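Local coordinates for protein CT398 (Chlamydia trachomatis, PDB 4ILO) that is of unknown function but pairs a long coiled-coil hairpin with a zinc ribbon domain, an architecture consistent with binding DNA or RNA, at residues N215-R218 / L223-C226. Sequence-based numbering, arbitrary orientation.
Sequences NLVR and LVFC. With ZN (zinc ion), chain C; EDO (1,2-ethanediol), chain D.
V224 of a short edge strand packs against L216 and V217 of helix 211-219 inside the C4-type zinc ribbon domain, joining the helix to the strand that leads into the second pair of zinc ligands. The apolar part of the contact rests on V224, whose CB points toward residues 215-218 and whose two methyls meet successive residues there. CG1 meets CG2 of V217 at 3.5 Å, a tight approach for two methyl carbons, and the two valine side chains meet at a slant. The other branch, CG2 of V224, lies beside the backbone of L216, 3.8 Å from its O, with CB of L216 slightly farther off at 4.2 Å. The torsion of V224 settles which methyl goes where: with CG1 anti to the backbone N (chi1 -180°) and CG2 anti to the carbonyl carbon, CG1 falls to V217 and CG2 to L216. V217 also touches L233, the residue of strand 232-234 whose backbone bonds to V224, so both valines adjoin the same residue of that strand.

Polar contact between the two backbones is indirect. A 1,2-ethanediol molecule, probably from the crystallisation liquor, gives a hydrogen bond from its O1 to the carbonyl O of V217 (3.0 Å), while its O2 accepts one from V224 N at 2.7 Å. The latter is almost straight, with an N-H...O angle of 176°. The diol is also hydrogen-bonded to L233 O.

Two residues beyond V224, the chain reaches the metal site, which C202, C205 and C229 complete. The CB of C226 points away from residues 215-218, and its SG binds the zinc ion at 2.3 Å.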
loop_
_atom_site.group_PDB
_atom_site.type_symbol
_atom_site.label_atom_id
_atom_site.label_comp_id
_atom_site.label_asym_id
_atom_site.label_seq_id
_atom_site.Cartn_x
_atom_site.Cartn_y
_atom_site.Cartn_z
ATOM N N ASN A 215 3.491 -52.478 0.177
ATOM C CA ASN A 215 2.532 -53.554 0.403
ATOM C C ASN A 215 1.327 -53.051 1.190
ATOM O O ASN A 215 0.175 -53.271 0.794
ATOM C CB ASN A 215 3.203 -54.745 1.097
ATOM C CG ASN A 215 4.137 -55.522 0.155
ATOM O OD1 ASN A 215 3.914 -55.564 -1.059
ATOM N ND2 ASN A 215 5.189 -56.130 0.712
ATOM N N LEU A 216 1.578 -52.335 2.296
ATOM C CA LEU A 216 0.479 -51.823 3.109
ATOM C C LEU A 216 -0.452 -50.930 2.299
ATOM O O LEU A 216 -1.676 -51.015 2.445
ATOM C CB LEU A 216 1.019 -51.040 4.310
ATOM C CG LEU A 216 1.759 -51.802 5.418
ATOM C CD1 LEU A 216 2.303 -50.797 6.438
ATOM C CD2 LEU A 216 0.829 -52.788 6.080
ATOM N N VAL A 217 0.106 -50.034 1.466
ATOM C CA VAL A 217 -0.743 -49.105 0.719
ATOM C C VAL A 217 -1.617 -49.863 -0.273
ATOM O O VAL A 217 -2.805 -49.566 -0.433
ATOM C CB VAL A 217 0.100 -48.020 0.011
ATOM C CG1 VAL A 217 -0.800 -47.125 -0.807
ATOM C CG2 VAL A 217 0.923 -47.216 1.028
ATOM N N ARG A 218 -1.032 -50.819 -0.984
ATOM C CA ARG A 218 -1.797 -51.593 -1.957
ATOM C C ARG A 218 -3.002 -52.314 -1.345
ATOM O O ARG A 218 -4.020 -52.512 -2.036
ATOM C CB ARG A 218 -0.882 -52.615 -2.621
ATOM C CG ARG A 218 0.114 -51.947 -3.537
ATOM C CD ARG A 218 0.107 -52.622 -4.866
ATOM N NE ARG A 218 1.429 -52.662 -5.458
ATOM C CZ ARG A 218 1.688 -53.246 -6.619
ATOM N NH1 ARG A 218 0.712 -53.857 -7.301
ATOM N NH2 ARG A 218 2.925 -53.223 -7.093
ATOM N N LEU A 223 -6.139 -46.481 6.184
ATOM C CA LEU A 223 -5.407 -45.263 5.798
ATOM C C LEU A 223 -3.933 -45.465 6.094
ATOM O O LEU A 223 -3.571 -45.836 7.217
ATOM C CB LEU A 223 -5.929 -44.056 6.554
ATOM C CG LEU A 223 -7.323 -43.540 6.205
ATOM C CD1 LEU A 223 -7.605 -42.249 6.986
ATOM C CD2 LEU A 223 -7.444 -43.308 4.720
ATOM N N VAL A 224 -3.092 -45.290 5.070
ATOM C CA VAL A 224 -1.644 -45.405 5.199
ATOM C C VAL A 224 -1.017 -44.054 4.856
ATOM O O VAL A 224 -1.341 -43.460 3.822
ATOM C CB VAL A 224 -1.078 -46.498 4.275
ATOM C CG1 VAL A 224 0.434 -46.592 4.435
ATOM C CG2 VAL A 224 -1.756 -47.895 4.585
ATOM N N PHE A 225 -0.073 -43.614 5.697
ATOM C CA PHE A 225 0.551 -42.300 5.634
ATOM C C PHE A 225 2.030 -42.444 5.307
ATOM O O PHE A 225 2.677 -43.418 5.718
ATOM C CB PHE A 225 0.440 -41.623 6.996
ATOM C CG PHE A 225 -0.934 -41.626 7.529
ATOM C CD1 PHE A 225 -1.875 -40.744 7.025
ATOM C CD2 PHE A 225 -1.313 -42.554 8.501
ATOM C CE1 PHE A 225 -3.167 -40.740 7.526
ATOM C CE2 PHE A 225 -2.619 -42.588 9.001
ATOM C CZ PHE A 225 -3.550 -41.685 8.515
ATOM N N CYS A 226 2.557 -41.469 4.557
ATOM C CA CYS A 226 3.983 -41.423 4.278
ATOM C C CYS A 226 4.754 -41.342 5.593
ATOM O O CYS A 226 4.449 -40.506 6.460
ATOM C CB CYS A 226 4.315 -40.181 3.422
ATOM S SG CYS A 226 6.078 -40.058 2.992
HETATM ZN ZN ZN C . 5.947 -38.099 1.751
HETATM C C1 EDO D . -4.175 -46.838 1.410
HETATM O O1 EDO D . -4.732 -47.348 0.194
HETATM C C2 EDO D . -4.931 -45.566 1.749
HETATM O O2 EDO D . -4.112 -44.826 2.656
#